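Local coordinates for protein D-alanyl-D-alanine carboxypeptidase (Enterococcus faecalis V583, PDB 5ZHW) that removes the C-terminal D-alanine from a peptidoglycan-derived pentapeptide as a zinc carboxypeptidase linked to antibiotic resistance, at residues S42-N47 against H193-G198. Residues are numbered along the deposited sequence; the frame is centred on the assembly and turned at random.
Sequences SLILVN and HYRYVG. With CU (copper (II) ion), chain C.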
# COMPACT_ATOMS: atom_id res chain seq x y z
N SER A 42 5.20 9.76 -9.73
CA SER A 42 4.74 8.49 -9.19
C SER A 42 5.80 7.78 -8.36
O SER A 42 5.56 6.68 -7.89
CB SER A 42 4.28 7.58 -10.33
OG SER A 42 5.36 7.15 -11.14
N LEU A 43 6.96 8.43 -8.18
CA LEU A 43 8.07 7.89 -7.43
C LEU A 43 8.26 8.64 -6.12
O LEU A 43 9.24 8.41 -5.39
CB LEU A 43 9.36 7.96 -8.28
CG LEU A 43 9.46 6.95 -9.41
CD1 LEU A 43 10.80 7.12 -10.12
CD2 LEU A 43 9.36 5.54 -8.88
N ILE A 44 7.32 9.50 -5.80
CA ILE A 44 7.33 10.17 -4.50
C ILE A 44 7.47 9.17 -3.34
O ILE A 44 6.76 8.16 -3.27
CB ILE A 44 6.11 11.09 -4.33
CG1 ILE A 44 6.26 11.96 -3.08
CG2 ILE A 44 4.80 10.32 -4.31
CD1 ILE A 44 5.41 13.21 -3.13
N LEU A 45 8.42 9.45 -2.46
CA LEU A 45 8.73 8.62 -1.32
C LEU A 45 7.99 9.18 -0.10
O LEU A 45 8.15 10.36 0.23
CB LEU A 45 10.24 8.58 -1.06
CG LEU A 45 10.72 7.78 0.17
CD1 LEU A 45 10.27 6.33 0.04
CD2 LEU A 45 12.24 7.86 0.34
N VAL A 46 7.17 8.35 0.54
CA VAL A 46 6.48 8.70 1.76
C VAL A 46 6.70 7.55 2.73
O VAL A 46 6.34 6.40 2.46
CB VAL A 46 4.96 8.92 1.54
CG1 VAL A 46 4.28 9.21 2.88
CG2 VAL A 46 4.71 10.07 0.59
N ASN A 47 7.31 7.88 3.86
CA ASN A 47 7.53 6.93 4.93
C ASN A 47 7.73 7.75 6.21
O ASN A 47 7.48 8.96 6.19
CB ASN A 47 8.69 5.98 4.60
CG ASN A 47 10.05 6.69 4.41
OD1 ASN A 47 10.28 7.81 4.85
ND2 ASN A 47 10.96 5.99 3.74
N HIS A 193 -0.80 -4.61 0.70
CA HIS A 193 -0.53 -3.18 0.40
C HIS A 193 0.30 -3.01 -0.87
O HIS A 193 1.49 -3.35 -0.91
CB HIS A 193 0.15 -2.51 1.58
CG HIS A 193 0.36 -1.03 1.41
ND1 HIS A 193 -0.32 -0.09 2.16
CD2 HIS A 193 1.22 -0.34 0.62
CE1 HIS A 193 0.11 1.12 1.82
NE2 HIS A 193 1.05 0.99 0.89
N TYR A 194 -0.35 -2.46 -1.89
CA TYR A 194 0.24 -2.22 -3.20
C TYR A 194 0.30 -0.72 -3.53
O TYR A 194 -0.66 0.01 -3.27
CB TYR A 194 -0.52 -3.04 -4.27
CG TYR A 194 0.00 -4.44 -4.22
CD1 TYR A 194 -0.41 -5.35 -3.23
CD2 TYR A 194 1.02 -4.82 -5.08
CE1 TYR A 194 0.16 -6.62 -3.14
CE2 TYR A 194 1.58 -6.08 -4.99
CZ TYR A 194 1.16 -6.98 -4.03
OH TYR A 194 1.77 -8.21 -4.02
N ARG A 195 1.45 -0.30 -4.07
CA ARG A 195 1.76 1.10 -4.33
C ARG A 195 1.97 1.29 -5.81
O ARG A 195 2.73 0.53 -6.41
CB ARG A 195 3.01 1.48 -3.55
CG ARG A 195 3.76 2.73 -4.01
CD ARG A 195 2.93 3.98 -3.92
NE ARG A 195 3.60 5.03 -4.66
CZ ARG A 195 4.54 5.85 -4.19
NH1 ARG A 195 4.94 5.80 -2.93
NH2 ARG A 195 5.08 6.76 -5.00
N TYR A 196 1.30 2.29 -6.40
CA TYR A 196 1.54 2.66 -7.80
C TYR A 196 2.84 3.48 -7.93
O TYR A 196 2.99 4.53 -7.30
CB TYR A 196 0.39 3.46 -8.41
CG TYR A 196 0.63 3.73 -9.89
CD1 TYR A 196 0.37 2.75 -10.85
CD2 TYR A 196 1.13 4.95 -10.33
CE1 TYR A 196 0.59 2.97 -12.19
CE2 TYR A 196 1.36 5.19 -11.67
CZ TYR A 196 1.09 4.20 -12.60
OH TYR A 196 1.31 4.43 -13.92
N VAL A 197 3.77 2.97 -8.73
CA VAL A 197 4.99 3.70 -9.13
C VAL A 197 5.16 3.86 -10.66
O VAL A 197 6.02 4.63 -11.11
CB VAL A 197 6.26 3.06 -8.52
CG1 VAL A 197 6.27 3.23 -7.00
CG2 VAL A 197 6.40 1.59 -8.88
N GLY A 198 4.33 3.17 -11.44
CA GLY A 198 4.42 3.19 -12.89
C GLY A 198 5.10 1.94 -13.38
O GLY A 198 5.90 1.33 -12.65
CU CU C . -2.06 -0.24 3.10
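The guanidinium of Arg195 meets the loop 42-47 with its edge, close to its own plane. The Tyr196 ring has Gly198 N over the centre of one face, while Ser42 CB approaches it obliquely. Both terminal nitrogens of Arg195 converge on one backbone oxygen: NH2 lies 2.8 Å from Ile44 O, on a lone pair of the carbonyl, and NH1 lies 3.0 Å from the same Ile44 O, almost in line with the C=O bond. NH2 also donates to Ser42 O at 2.9 Å, approaching from above that carbonyl's plane, so one nitrogen joins the carbonyls of Ser42 and Ile44, two residues apart. NE turns inward to its own strand, bonding to Tyr196 O over 2.8 Å. With three nitrogens engaged, the flat group is fixed in its rotation; the bend at chi2 (61°) curls the chain back far enough for NE to reach that neighbouring carbonyl. Ser42 returns a bond in the other direction, its OG donating to Val197 O at 2.6 Å from above the carbonyl plane; this rotamer, chi1 68°, brings OG over the Val197 carbonyl. Beside it, Val197 CA makes a CH...O contact with Ser42 O, and Leu43 CD2 packs against Val197 CB at 4.0 Å. Arg195 NH1 also forms a salt bridge with Glu139, whose other carboxylate oxygen accepts from His193 NE2. This second-shell link is consistent with Glu139 setting the orientation of the His193 ring, which binds the copper ion through ND1 together with His140 and Asp147 at the site that natively takes zinc. Strand 193-196 lies between strands 145-150 and 173-175 of the antiparallel sheet and leads into helix 199-207; the N-terminal loop is tied to its end, with Leu43 and Leu45 resting on Leu216 of helix 212-219.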